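Local coordinates for protein transcriptional regulator (PDB 1Z4E) that probably acts as a GNAT-type acyltransferase of unassigned substrate and assembles as two copies of the same chain, at residues T6-E9 / G13-E16; Q17-L22 / E32-P37; N54-V59 / I111-E116; E65-L70 / Q100-Q105; G90-S95 / K128-A133. All blocks are in the same frame, centred on the assembly; numbering follows the deposited sequence.

Interaction 1 (T6-E9 / G13-E16); sequences TIRE and GDLE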
# COMPACT_ATOMS: atom_id res chain seq x y z
N THR A 6 -22.67 -10.22 8.68
CA THR A 6 -22.75 -8.84 9.11
C THR A 6 -21.32 -8.34 8.95
O THR A 6 -20.38 -9.00 9.40
CB THR A 6 -23.16 -8.74 10.59
OG1 THR A 6 -24.54 -9.08 10.72
CG2 THR A 6 -22.93 -7.33 11.13
N ILE A 7 -21.14 -7.19 8.31
CA ILE A 7 -19.80 -6.64 8.11
C ILE A 7 -19.72 -5.30 8.84
O ILE A 7 -20.61 -4.47 8.71
CB ILE A 7 -19.51 -6.47 6.61
CG1 ILE A 7 -19.55 -7.84 5.92
CG2 ILE A 7 -18.15 -5.79 6.40
CD1 ILE A 7 -19.44 -7.78 4.41
N ARG A 8 -18.64 -5.11 9.60
CA ARG A 8 -18.45 -3.88 10.38
C ARG A 8 -16.98 -3.71 10.76
O ARG A 8 -16.17 -4.62 10.55
CB ARG A 8 -19.25 -3.97 11.68
CG ARG A 8 -18.82 -5.18 12.54
CD ARG A 8 -19.52 -5.22 13.89
NE ARG A 8 -19.23 -6.46 14.62
CZ ARG A 8 -18.07 -6.75 15.21
NH1 ARG A 8 -17.06 -5.89 15.17
NH2 ARG A 8 -17.93 -7.91 15.84
N GLU A 9 -16.64 -2.55 11.31
CA GLU A 9 -15.27 -2.31 11.75
C GLU A 9 -15.05 -3.21 12.97
O GLU A 9 -15.97 -3.45 13.74
CB GLU A 9 -15.05 -0.84 12.14
CG GLU A 9 -15.17 0.14 10.99
CD GLU A 9 -14.67 1.53 11.36
OE1 GLU A 9 -13.45 1.69 11.57
OE2 GLU A 9 -15.49 2.46 11.46
N GLY A 13 -12.93 -6.56 21.12
CA GLY A 13 -13.54 -7.85 21.36
C GLY A 13 -13.32 -8.88 20.26
O GLY A 13 -13.51 -10.07 20.49
N ASP A 14 -12.91 -8.43 19.08
CA ASP A 14 -12.68 -9.33 17.95
C ASP A 14 -11.21 -9.71 17.81
O ASP A 14 -10.87 -10.64 17.07
CB ASP A 14 -13.09 -8.66 16.63
CG ASP A 14 -14.50 -8.12 16.66
OD1 ASP A 14 -15.40 -8.83 17.13
OD2 ASP A 14 -14.70 -6.97 16.21
N LEU A 15 -10.34 -8.99 18.52
CA LEU A 15 -8.90 -9.21 18.40
C LEU A 15 -8.44 -10.64 18.57
O LEU A 15 -7.62 -11.12 17.79
CB LEU A 15 -8.14 -8.30 19.37
CG LEU A 15 -6.63 -8.23 19.12
CD1 LEU A 15 -6.35 -7.80 17.68
CD2 LEU A 15 -6.00 -7.24 20.10
N GLU A 16 -8.94 -11.32 19.59
CA GLU A 16 -8.53 -12.70 19.84
C GLU A 16 -8.84 -13.59 18.63
O GLU A 16 -7.99 -14.38 18.19
CB GLU A 16 -9.23 -13.24 21.10
CG GLU A 16 -8.79 -14.63 21.55
CD GLU A 16 -9.57 -15.74 20.87
OE1 GLU A 16 -10.79 -15.58 20.70
OE2 GLU A 16 -8.96 -16.77 20.52

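Interaction 2 (Q17-L22 / E32-P37); sequences QMVHML and ERYEKP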
# COMPACT_ATOMS: atom_id res chain seq x y z
N GLN A 17 -10.05 -13.46 18.09
CA GLN A 17 -10.42 -14.27 16.93
C GLN A 17 -9.64 -13.86 15.68
O GLN A 17 -9.28 -14.72 14.88
CB GLN A 17 -11.92 -14.17 16.65
CG GLN A 17 -12.78 -14.85 17.70
CD GLN A 17 -14.26 -14.78 17.37
OE1 GLN A 17 -14.72 -15.37 16.40
NE2 GLN A 17 -15.01 -14.04 18.18
N MET A 18 -9.38 -12.57 15.50
CA MET A 18 -8.64 -12.13 14.32
C MET A 18 -7.21 -12.70 14.33
O MET A 18 -6.74 -13.20 13.31
CB MET A 18 -8.59 -10.59 14.24
CG MET A 18 -9.93 -9.93 13.85
SD MET A 18 -9.78 -8.15 13.39
CE MET A 18 -9.34 -7.44 14.94
N VAL A 19 -6.54 -12.62 15.48
CA VAL A 19 -5.17 -13.14 15.59
C VAL A 19 -5.17 -14.65 15.32
O VAL A 19 -4.28 -15.15 14.63
CB VAL A 19 -4.57 -12.88 17.00
CG1 VAL A 19 -3.17 -13.51 17.10
CG2 VAL A 19 -4.48 -11.39 17.26
N HIS A 20 -6.17 -15.35 15.84
CA HIS A 20 -6.25 -16.79 15.62
C HIS A 20 -6.38 -17.08 14.11
O HIS A 20 -5.71 -17.99 13.59
CB HIS A 20 -7.45 -17.38 16.37
CG HIS A 20 -7.49 -18.88 16.37
ND1 HIS A 20 -6.52 -19.64 16.98
CD2 HIS A 20 -8.35 -19.75 15.80
CE1 HIS A 20 -6.79 -20.92 16.80
NE2 HIS A 20 -7.90 -21.02 16.09
N MET A 21 -7.20 -16.31 13.41
CA MET A 21 -7.40 -16.49 11.97
C MET A 21 -6.08 -16.24 11.24
O MET A 21 -5.72 -16.99 10.33
CB MET A 21 -8.50 -15.53 11.46
CG MET A 21 -9.02 -15.84 10.03
SD MET A 21 -10.52 -14.90 9.54
CE MET A 21 -11.71 -15.51 10.70
N LEU A 22 -5.36 -15.20 11.64
CA LEU A 22 -4.08 -14.89 11.01
C LEU A 22 -3.08 -16.04 11.19
O LEU A 22 -2.41 -16.44 10.23
CB LEU A 22 -3.48 -13.61 11.60
CG LEU A 22 -4.20 -12.29 11.28
CD1 LEU A 22 -3.52 -11.14 12.03
CD2 LEU A 22 -4.18 -12.05 9.78
N GLU A 32 2.94 -15.46 12.14
CA GLU A 32 2.18 -14.99 13.29
C GLU A 32 2.49 -15.73 14.58
O GLU A 32 3.19 -16.74 14.59
CB GLU A 32 0.68 -15.08 12.99
CG GLU A 32 0.25 -14.40 11.70
CD GLU A 32 0.59 -12.91 11.67
OE1 GLU A 32 0.78 -12.30 12.75
OE2 GLU A 32 0.65 -12.34 10.57
N ARG A 33 1.95 -15.22 15.68
CA ARG A 33 2.15 -15.84 16.98
C ARG A 33 0.85 -15.79 17.77
O ARG A 33 0.57 -14.81 18.46
CB ARG A 33 3.25 -15.12 17.76
CG ARG A 33 3.61 -15.76 19.09
CD ARG A 33 4.54 -14.87 19.91
NE ARG A 33 5.69 -14.42 19.13
CZ ARG A 33 6.60 -15.22 18.59
NH1 ARG A 33 6.50 -16.54 18.75
NH2 ARG A 33 7.61 -14.72 17.89
N TYR A 34 0.05 -16.84 17.66
CA TYR A 34 -1.19 -16.89 18.40
C TYR A 34 -0.96 -17.57 19.74
O TYR A 34 -0.39 -18.66 19.80
CB TYR A 34 -2.26 -17.67 17.64
CG TYR A 34 -3.53 -17.86 18.45
CD1 TYR A 34 -4.41 -16.80 18.67
CD2 TYR A 34 -3.83 -19.10 19.03
CE1 TYR A 34 -5.56 -16.96 19.44
CE2 TYR A 34 -4.98 -19.27 19.80
CZ TYR A 34 -5.84 -18.20 20.00
OH TYR A 34 -6.98 -18.37 20.75
N GLU A 35 -1.40 -16.92 20.81
CA GLU A 35 -1.30 -17.48 22.14
C GLU A 35 -2.17 -16.67 23.09
O GLU A 35 -2.64 -15.58 22.73
CB GLU A 35 0.16 -17.51 22.60
CG GLU A 35 0.83 -16.17 22.78
CD GLU A 35 2.35 -16.29 22.86
OE1 GLU A 35 3.00 -15.37 23.39
OE2 GLU A 35 2.89 -17.31 22.37
N LYS A 36 -2.42 -17.22 24.27
CA LYS A 36 -3.23 -16.55 25.28
C LYS A 36 -2.38 -16.45 26.54
O LYS A 36 -1.91 -17.47 27.06
CB LYS A 36 -4.49 -17.37 25.60
CG LYS A 36 -5.37 -17.66 24.41
CD LYS A 36 -6.54 -18.54 24.83
CE LYS A 36 -7.44 -18.86 23.66
NZ LYS A 36 -8.65 -19.61 24.09
N PRO A 37 -2.15 -15.23 27.04
CA PRO A 37 -2.65 -13.96 26.50
C PRO A 37 -2.04 -13.61 25.14
O PRO A 37 -0.99 -14.11 24.76
CB PRO A 37 -2.25 -12.96 27.58
CG PRO A 37 -0.96 -13.53 28.09
CD PRO A 37 -1.31 -15.00 28.23

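Interaction 3 (N54-V59 / I111-E116); sequences NNELIV and IERAKE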
# COMPACT_ATOMS: atom_id res chain seq x y z
N ASN A 54 -8.30 6.63 8.76
CA ASN A 54 -8.07 6.19 7.38
C ASN A 54 -7.39 4.83 7.30
O ASN A 54 -6.91 4.43 6.23
CB ASN A 54 -7.23 7.23 6.63
CG ASN A 54 -8.00 8.51 6.35
OD1 ASN A 54 -7.44 9.60 6.36
ND2 ASN A 54 -9.30 8.38 6.10
N ASN A 55 -7.33 4.14 8.43
CA ASN A 55 -6.73 2.81 8.50
C ASN A 55 -7.75 1.99 9.28
O ASN A 55 -8.02 2.28 10.44
CB ASN A 55 -5.39 2.87 9.25
CG ASN A 55 -4.51 1.69 8.96
OD1 ASN A 55 -4.77 0.91 8.04
ND2 ASN A 55 -3.44 1.55 9.74
N GLU A 56 -8.33 0.97 8.65
CA GLU A 56 -9.36 0.19 9.32
C GLU A 56 -9.25 -1.32 9.23
O GLU A 56 -8.75 -1.88 8.25
CB GLU A 56 -10.74 0.59 8.77
CG GLU A 56 -10.95 2.08 8.62
CD GLU A 56 -12.28 2.42 7.99
OE1 GLU A 56 -12.71 1.67 7.09
OE2 GLU A 56 -12.88 3.44 8.38
N LEU A 57 -9.74 -1.97 10.28
CA LEU A 57 -9.79 -3.42 10.33
C LEU A 57 -11.28 -3.72 10.20
O LEU A 57 -12.10 -3.21 10.96
CB LEU A 57 -9.25 -3.94 11.67
CG LEU A 57 -7.72 -3.96 11.73
CD1 LEU A 57 -7.25 -4.14 13.17
CD2 LEU A 57 -7.21 -5.09 10.83
N ILE A 58 -11.61 -4.53 9.20
CA ILE A 58 -13.00 -4.89 8.91
C ILE A 58 -13.21 -6.38 9.11
O ILE A 58 -12.39 -7.19 8.67
CB ILE A 58 -13.34 -4.56 7.44
CG1 ILE A 58 -12.94 -3.11 7.13
CG2 ILE A 58 -14.80 -4.83 7.17
CD1 ILE A 58 -13.61 -2.06 8.01
N VAL A 59 -14.31 -6.75 9.77
CA VAL A 59 -14.62 -8.16 9.98
C VAL A 59 -16.00 -8.54 9.46
O VAL A 59 -16.93 -7.72 9.44
CB VAL A 59 -14.56 -8.55 11.49
CG1 VAL A 59 -13.11 -8.47 12.01
CG2 VAL A 59 -15.48 -7.66 12.32
N ILE A 111 -14.70 -2.22 -1.00
CA ILE A 111 -14.66 -1.44 -2.24
C ILE A 111 -15.68 -0.30 -2.21
O ILE A 111 -15.39 0.81 -2.64
CB ILE A 111 -14.92 -2.32 -3.47
CG1 ILE A 111 -13.76 -3.29 -3.67
CG2 ILE A 111 -15.13 -1.44 -4.70
CD1 ILE A 111 -13.97 -4.26 -4.82
N GLU A 112 -16.88 -0.59 -1.71
CA GLU A 112 -17.90 0.45 -1.62
C GLU A 112 -17.47 1.51 -0.62
O GLU A 112 -17.74 2.70 -0.79
CB GLU A 112 -19.25 -0.15 -1.21
CG GLU A 112 -19.92 -0.89 -2.34
CD GLU A 112 -19.99 -0.04 -3.60
OE1 GLU A 112 -20.53 1.08 -3.51
OE2 GLU A 112 -19.50 -0.50 -4.66
N ARG A 113 -16.80 1.05 0.43
CA ARG A 113 -16.29 1.92 1.47
C ARG A 113 -15.29 2.89 0.82
O ARG A 113 -15.34 4.10 1.05
CB ARG A 113 -15.58 1.07 2.53
CG ARG A 113 -15.06 1.83 3.75
CD ARG A 113 -16.08 1.85 4.86
NE ARG A 113 -15.49 2.19 6.15
CZ ARG A 113 -16.20 2.43 7.25
NH1 ARG A 113 -17.53 2.36 7.20
NH2 ARG A 113 -15.60 2.74 8.39
N ALA A 114 -14.39 2.34 0.01
CA ALA A 114 -13.38 3.13 -0.70
C ALA A 114 -14.02 4.19 -1.60
O ALA A 114 -13.58 5.33 -1.62
CB ALA A 114 -12.48 2.23 -1.52
N LYS A 115 -15.05 3.80 -2.35
CA LYS A 115 -15.73 4.74 -3.23
C LYS A 115 -16.32 5.87 -2.37
O LYS A 115 -16.22 7.05 -2.72
CB LYS A 115 -16.86 4.06 -4.01
CG LYS A 115 -16.39 3.05 -5.04
CD LYS A 115 -17.59 2.36 -5.69
CE LYS A 115 -17.17 1.35 -6.74
NZ LYS A 115 -18.37 0.64 -7.28
N GLU A 116 -16.92 5.49 -1.24
CA GLU A 116 -17.50 6.46 -0.32
C GLU A 116 -16.46 7.48 0.14
O GLU A 116 -16.76 8.66 0.29
CB GLU A 116 -18.06 5.75 0.92
CG GLU A 116 -19.45 5.17 0.76
CD GLU A 116 -19.80 4.21 1.89
OE1 GLU A 116 -19.24 4.36 3.00
OE2 GLU A 116 -20.63 3.31 1.66

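Interaction 4 (E65-L70 / Q100-Q105); sequences EIVGML and QGIGSQ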
# COMPACT_ATOMS: atom_id res chain seq x y z
N GLU A 65 -19.33 -14.95 16.00
CA GLU A 65 -18.28 -15.69 15.32
C GLU A 65 -17.71 -14.88 14.16
O GLU A 65 -18.43 -14.51 13.23
CB GLU A 65 -18.83 -17.03 14.82
CG GLU A 65 -17.85 -17.88 14.03
CD GLU A 65 -18.46 -19.20 13.58
OE1 GLU A 65 -19.51 -19.17 12.89
OE2 GLU A 65 -17.90 -20.26 13.91
N ILE A 66 -16.41 -14.59 14.22
CA ILE A 66 -15.77 -13.84 13.14
C ILE A 66 -15.46 -14.85 12.04
O ILE A 66 -14.76 -15.83 12.28
CB ILE A 66 -14.46 -13.17 13.61
CG1 ILE A 66 -14.74 -12.17 14.74
CG2 ILE A 66 -13.79 -12.47 12.43
CD1 ILE A 66 -15.66 -11.02 14.34
N VAL A 67 -15.96 -14.61 10.84
CA VAL A 67 -15.71 -15.55 9.75
C VAL A 67 -14.86 -14.98 8.63
O VAL A 67 -14.60 -15.66 7.64
CB VAL A 67 -17.04 -16.09 9.19
CG1 VAL A 67 -17.80 -16.79 10.29
CG2 VAL A 67 -17.88 -14.95 8.61
N GLY A 68 -14.43 -13.73 8.78
CA GLY A 68 -13.61 -13.11 7.76
C GLY A 68 -13.06 -11.78 8.24
O GLY A 68 -13.63 -11.15 9.12
N MET A 69 -11.94 -11.36 7.66
CA MET A 69 -11.32 -10.10 8.06
C MET A 69 -10.44 -9.55 6.95
O MET A 69 -10.04 -10.27 6.03
CB MET A 69 -10.46 -10.31 9.32
CG MET A 69 -9.22 -11.20 9.08
SD MET A 69 -8.21 -11.64 10.56
CE MET A 69 -7.30 -10.13 10.78
N LEU A 70 -10.14 -8.26 7.04
CA LEU A 70 -9.23 -7.60 6.11
C LEU A 70 -8.90 -6.24 6.70
O LEU A 70 -9.60 -5.75 7.60
CB LEU A 70 -9.85 -7.43 4.71
CG LEU A 70 -11.06 -6.51 4.50
CD1 LEU A 70 -10.65 -5.04 4.68
CD2 LEU A 70 -11.60 -6.71 3.10
N GLN A 100 -18.10 -20.10 0.66
CA GLN A 100 -19.41 -19.56 1.02
C GLN A 100 -19.60 -18.08 0.65
O GLN A 100 -20.52 -17.42 1.14
CB GLN A 100 -19.66 -19.76 2.52
CG GLN A 100 -19.57 -21.21 2.97
CD GLN A 100 -20.44 -22.15 2.15
OE1 GLN A 100 -19.95 -22.87 1.27
NE2 GLN A 100 -21.74 -22.12 2.42
N GLY A 101 -18.74 -17.57 -0.22
CA GLY A 101 -18.85 -16.18 -0.65
C GLY A 101 -18.59 -15.11 0.39
O GLY A 101 -18.96 -13.94 0.20
N ILE A 102 -17.94 -15.48 1.49
CA ILE A 102 -17.64 -14.51 2.54
C ILE A 102 -16.55 -13.53 2.07
O ILE A 102 -16.67 -12.32 2.27
CB ILE A 102 -17.16 -15.21 3.82
CG1 ILE A 102 -18.30 -16.08 4.38
CG2 ILE A 102 -16.71 -14.18 4.85
CD1 ILE A 102 -17.89 -16.93 5.56
N GLY A 103 -15.51 -14.07 1.45
CA GLY A 103 -14.42 -13.23 0.96
C GLY A 103 -14.93 -12.19 -0.02
O GLY A 103 -14.58 -11.01 0.07
N SER A 104 -15.77 -12.62 -0.96
CA SER A 104 -16.33 -11.70 -1.95
C SER A 104 -17.16 -10.59 -1.29
O SER A 104 -17.02 -9.42 -1.64
CB SER A 104 -17.20 -12.47 -2.95
OG SER A 104 -17.75 -11.57 -3.90
N GLN A 105 -18.02 -10.94 -0.34
CA GLN A 105 -18.83 -9.93 0.34
C GLN A 105 -17.95 -8.94 1.09
O GLN A 105 -18.18 -7.73 1.04
CB GLN A 105 -19.78 -10.58 1.34
CG GLN A 105 -20.94 -11.32 0.72
CD GLN A 105 -21.82 -11.97 1.76
OE1 GLN A 105 -22.45 -11.30 2.57
NE2 GLN A 105 -21.86 -13.30 1.75

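Interaction 5 (G90-S95 / K128-A133); sequences GVRTHS and KQRPDA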
# COMPACT_ATOMS: atom_id res chain seq x y z
N GLY A 90 -4.23 -8.42 3.62
CA GLY A 90 -4.56 -9.59 4.42
C GLY A 90 -6.02 -9.99 4.52
O GLY A 90 -6.58 -10.04 5.62
N VAL A 91 -6.64 -10.27 3.38
CA VAL A 91 -8.03 -10.70 3.38
C VAL A 91 -8.00 -12.17 3.78
O VAL A 91 -7.37 -12.99 3.12
CB VAL A 91 -8.65 -10.57 1.97
CG1 VAL A 91 -10.08 -11.10 1.99
CG2 VAL A 91 -8.64 -9.11 1.54
N ARG A 92 -8.65 -12.50 4.89
CA ARG A 92 -8.69 -13.87 5.36
C ARG A 92 -10.12 -14.33 5.59
O ARG A 92 -10.97 -13.55 6.03
CB ARG A 92 -7.91 -13.99 6.68
CG ARG A 92 -6.45 -13.54 6.62
CD ARG A 92 -5.53 -14.59 5.99
NE ARG A 92 -4.13 -14.18 6.03
CZ ARG A 92 -3.50 -13.54 5.05
NH1 ARG A 92 -4.13 -13.23 3.92
NH2 ARG A 92 -2.22 -13.21 5.19
N THR A 93 -10.40 -15.59 5.27
CA THR A 93 -11.72 -16.17 5.49
C THR A 93 -11.52 -17.35 6.43
O THR A 93 -10.49 -18.03 6.37
CB THR A 93 -12.35 -16.67 4.16
OG1 THR A 93 -12.59 -15.55 3.30
CG2 THR A 93 -13.67 -17.37 4.44
N HIS A 94 -12.48 -17.58 7.32
CA HIS A 94 -12.43 -18.68 8.29
C HIS A 94 -12.16 -19.99 7.55
O HIS A 94 -12.79 -20.28 6.53
CB HIS A 94 -13.77 -18.75 9.03
CG HIS A 94 -13.74 -19.61 10.26
ND1 HIS A 94 -13.46 -20.96 10.22
CD2 HIS A 94 -13.97 -19.31 11.56
CE1 HIS A 94 -13.52 -21.45 11.45
NE2 HIS A 94 -13.83 -20.47 12.27
N SER A 95 -11.23 -20.80 8.06
CA SER A 95 -10.88 -22.07 7.42
C SER A 95 -12.04 -23.07 7.33
O SER A 95 -12.00 -24.00 6.53
CB SER A 95 -9.69 -22.72 8.13
OG SER A 95 -10.02 -23.10 9.45
N LYS A 128 1.96 -15.05 -4.46
CA LYS A 128 1.95 -15.96 -5.60
C LYS A 128 1.86 -17.43 -5.17
O LYS A 128 1.63 -18.30 -6.00
CB LYS A 128 3.20 -15.74 -6.46
CG LYS A 128 3.24 -14.37 -7.14
CD LYS A 128 4.49 -14.21 -8.00
CE LYS A 128 4.50 -12.86 -8.71
NZ LYS A 128 5.71 -12.67 -9.56
N GLN A 129 2.05 -17.70 -3.89
CA GLN A 129 1.97 -19.08 -3.40
C GLN A 129 0.53 -19.51 -3.14
O GLN A 129 0.27 -20.68 -2.86
CB GLN A 129 2.82 -19.26 -2.14
CG GLN A 129 4.32 -19.19 -2.42
CD GLN A 129 4.74 -20.04 -3.61
OE1 GLN A 129 4.53 -21.25 -3.64
NE2 GLN A 129 5.34 -19.40 -4.61
N ARG A 130 -0.40 -18.56 -3.23
CA ARG A 130 -1.81 -18.87 -3.04
C ARG A 130 -2.35 -19.04 -4.46
O ARG A 130 -2.64 -18.07 -5.16
CB ARG A 130 -2.54 -17.72 -2.35
CG ARG A 130 -2.03 -17.36 -0.95
CD ARG A 130 -2.75 -16.10 -0.44
NE ARG A 130 -2.22 -15.61 0.83
CZ ARG A 130 -2.45 -16.18 2.01
NH1 ARG A 130 -3.19 -17.28 2.09
NH2 ARG A 130 -1.93 -15.66 3.11
N PRO A 131 -2.50 -20.29 -4.91
CA PRO A 131 -3.00 -20.59 -6.26
C PRO A 131 -4.33 -19.97 -6.66
O PRO A 131 -4.47 -19.44 -7.76
CB PRO A 131 -3.04 -22.12 -6.27
CG PRO A 131 -3.42 -22.44 -4.85
CD PRO A 131 -2.51 -21.51 -4.07
N ASP A 132 -5.32 -20.01 -5.76
CA ASP A 132 -6.65 -19.50 -6.07
C ASP A 132 -6.90 -18.01 -5.83
O ASP A 132 -7.93 -17.48 -6.24
CB ASP A 132 -7.70 -20.30 -5.30
CG ASP A 132 -7.54 -21.80 -5.48
OD1 ASP A 132 -7.27 -22.24 -6.62
OD2 ASP A 132 -7.69 -22.54 -4.49
N ALA A 133 -5.97 -17.32 -5.18
CA ALA A 133 -6.16 -15.91 -4.89
C ALA A 133 -6.28 -15.05 -6.15
O ALA A 133 -7.21 -14.25 -6.26
CB ALA A 133 -5.02 -15.38 -4.00

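Interaction 1 (T6-E9 / G13-E16)
Asp14 OD2 is gripped by two groups: the guanidinium of Arg8, whose NH1 lies 2.8 Å from Asp14 OD2, and the backbone N of Thr11 in the turn between the segments. The salt bridge spans the step from the first strand to the first helix of the GNAT fold, joining strand 6-9, outermost in this chain's sheet, to the residues that lead into helix 15-24. It is a two-nitrogen, end-on grip. While NH1 holds OD2, Arg8 NH2 reaches Asp14 OD1 at 3.0 Å, and both bonds are nearly straight. Both oxygens are met on their syn sides, and both lie close to the guanidinium plane, although the two flat groups are turned 29° against each other.

The Arg8 side chain starts with CG between its own backbone N and carbonyl carbon (chi1 59°) and then runs extended to NE, which carries the charged end across to an aspartate arriving from the opposite direction. The side chain of Ile66 packs against both partners, and Asp14 is buried, so the arginine supplies the countercharge to a carboxylate largely withdrawn from water. A further bond fixes the rotation of the guanidinium: NH1 also donates to the carbonyl of the next residue in the strand, with Arg8 NH1 3.0 Å from Glu9 O.

Interaction 2 (Q17-L22 / E32-P37)
With CG anti to the backbone N in both residues (chi1 -171° in His20, 174° in Tyr34), the two rings are swung into each other's path, the imidazole from the helix and the phenol from the loop. They form a T-shaped pair: the edge of His20 is directed at one face of Tyr34, the planes stand at 66°, and the centroids are 4.4 Å apart. His20 ND1 sits over the centre of that face and comes within 3.2 Å of Tyr34 CE2. The same face also receives His20 CB in a CH-pi contact, so the histidine covers the phenol with both its ring and the root of its side chain.

Val19 approaches the tyrosine differently. Its CG1 branch lies at the ring edge, in the ring plane, 3.9 Å from Tyr34 CD1. Nearly one helical turn beyond Val19, Leu22 meets the aliphatic part of Glu32, with Glu32 CG 3.8 Å from Leu22 CB and near the Leu22 carbonyl.

The polar ends of the loop residues find partners beyond these segments. Tyr34 OH is hydrogen-bonded to Glu16 OE2, one turn earlier on the same helix. The bent Glu32 chain brings OE1 to Tyr42 OH and Gln81 N of the second subunit, and OE2 to Tyr80 N of that subunit. The arrangement thus lays the connection between the first two helices of the GNAT fold, helices 15-24 and 40-51, along the first of them at the subunit interface.

Interaction 3 (N54-V59 / I111-E116)
The carboxylate of Glu56 lies at the edge of the Arg113 guanidinium, with its CD in the guanidinium plane, while the two flat groups are turned 47° against each other. This salt bridge joins strand 55-62 of the central GNAT sheet to helix 102-116, which packs on that sheet. The grip is side-on, through NE and one terminal nitrogen. Arg113 NE is 3.0 Å from Glu56 OE1, which it meets on the syn lone pair. Arg113 NH2 stands 2.8 Å from Glu56 OE2, approaching from above the carboxylate plane with an N-H...O angle of 162°.

The extended glutamate and the arginine, bent at chi2 (92°), arrive from opposite directions. Each has a second charged partner: Glu56 OE2 also pairs with Arg117 NH2, and Arg113 NH2 with Glu9 OE2 on strand 6-9. The two arginine ends lie close together around the buried glutamate, which probably offsets their charges. A leucine in place of Arg113 would probably leave Glu9 without this mate and the buried Glu56 dependent on Arg117 for countercharge. On the helix surface, a separate salt bridge links neighbouring turns, with Lys115 NZ 3.1 Å from Glu112 OE2.

Interaction 4 (E65-L70 / Q100-Q105)
Val67 and Ile102 make the apolar contact, their side chains crossing at about a right angle. The closest approach is between methyl groups, Val67 CG2 to Ile102 CD1 at 3.6 Å, and the same CD1 also lies near Val67 CB. The other isoleucine branch, CG2, sits 4.0 Å from Val67 CG2 and reaches the strand backbone, 3.8 Å from Val67 O. With Ile102 CG1 anti to its carbonyl carbon (chi1 -64°) and the chain extended beyond it, CD1 is carried out to the valine while CG2 stays against the strand.

Val67 and Gly68 both face Ala60 of the neighbouring strand 55-62, forming a classic beta bulge. Gly68 CA is 4.4 Å from Ile102 CG2, and a beta carbon on the glycine would come tightly against that methyl group. The bulge lies in strand 65-76 of the GNAT sheet, under the start of helix 102-116, and on this face Ile102 also touches Thr93 of the adjoining strand 84-93. Residues 100-103 end the R/Q-x-x-G-x-G/A signature of the family, which in relatives binds the pyrophosphate of acyl-CoA. Shortening Ile102 to an alanine is likely to open a gap over the bulge, leaving the Val67 CG2 methyl without this apolar neighbour.

On the helix side, hydrogen bonds shape the first turn. Gly101 is the N-cap, with a positive phi (68°) that favours glycine. Its carbonyl accepts the first helical bond, Gln105 N being 3.2 Å from Gly101 O, and a weak one from the side-chain amide, with Gln105 NE2 3.3 Å from Gly101 O.

Interaction 5 (G90-S95 / K128-A133)
Arg92 and Arg130 cross at about a right angle, bringing the end of one guanidinium over a face of the other. Arg130 NH2 stands 3.1 Å above the Arg92 plane, offset toward its rim, and the two planes are 40° apart, well short of a parallel stack. The nearest atoms are Arg92 NH2 and Arg130 NH2, at 3.2 Å. Both are donors, so the approach is one of like charges and not a hydrogen bond.

Asp25 serves both arginines: Arg130 NH2 forms a salt bridge with Asp25 OD2, and Arg92 NE makes a long, weak ion pair with Asp25 OD1. This shared carboxylate probably balances part of the positive charge. The arginines come from different parts of the GNAT fold, Arg92 from the end of strand 84-93, the parallel neighbour of strand 119-127, and Arg130 from the connection between strand 119-127 and helix 133-140.

Their chains differ in shape. Arg130 is extended from CG to NE and reaches straight across, whereas Arg92 is bent at chi2 (-79°), which folds its guanidinium back beside its own strand. There it gives a weak hydrogen bond to the preceding residue, Arg92 NH1 being 3.3 Å from Val91 O.

Overall arrangement
From the N terminus, interaction 1 closes a short turn between the first strand, 6-9, outermost in this chain's sheet, and the start of helix 15-24. Interaction 2 follows in series, folding the next loop back onto that helix, which the two share. Interaction 3 closes a much longer loop, from strand 55-62 to the end of helix 102-116, and interaction 4 falls wholly within it, binding strand 65-76 to the start of the same helix. Interaction 5 crosses both, since residues 90-95 lie within their loops and 128-133 beyond them. Neighbouring strands link interactions 1, 3, 4 and 5 through one sheet, and each contact has a residue at the second subunit, interactions 2 and 3 several.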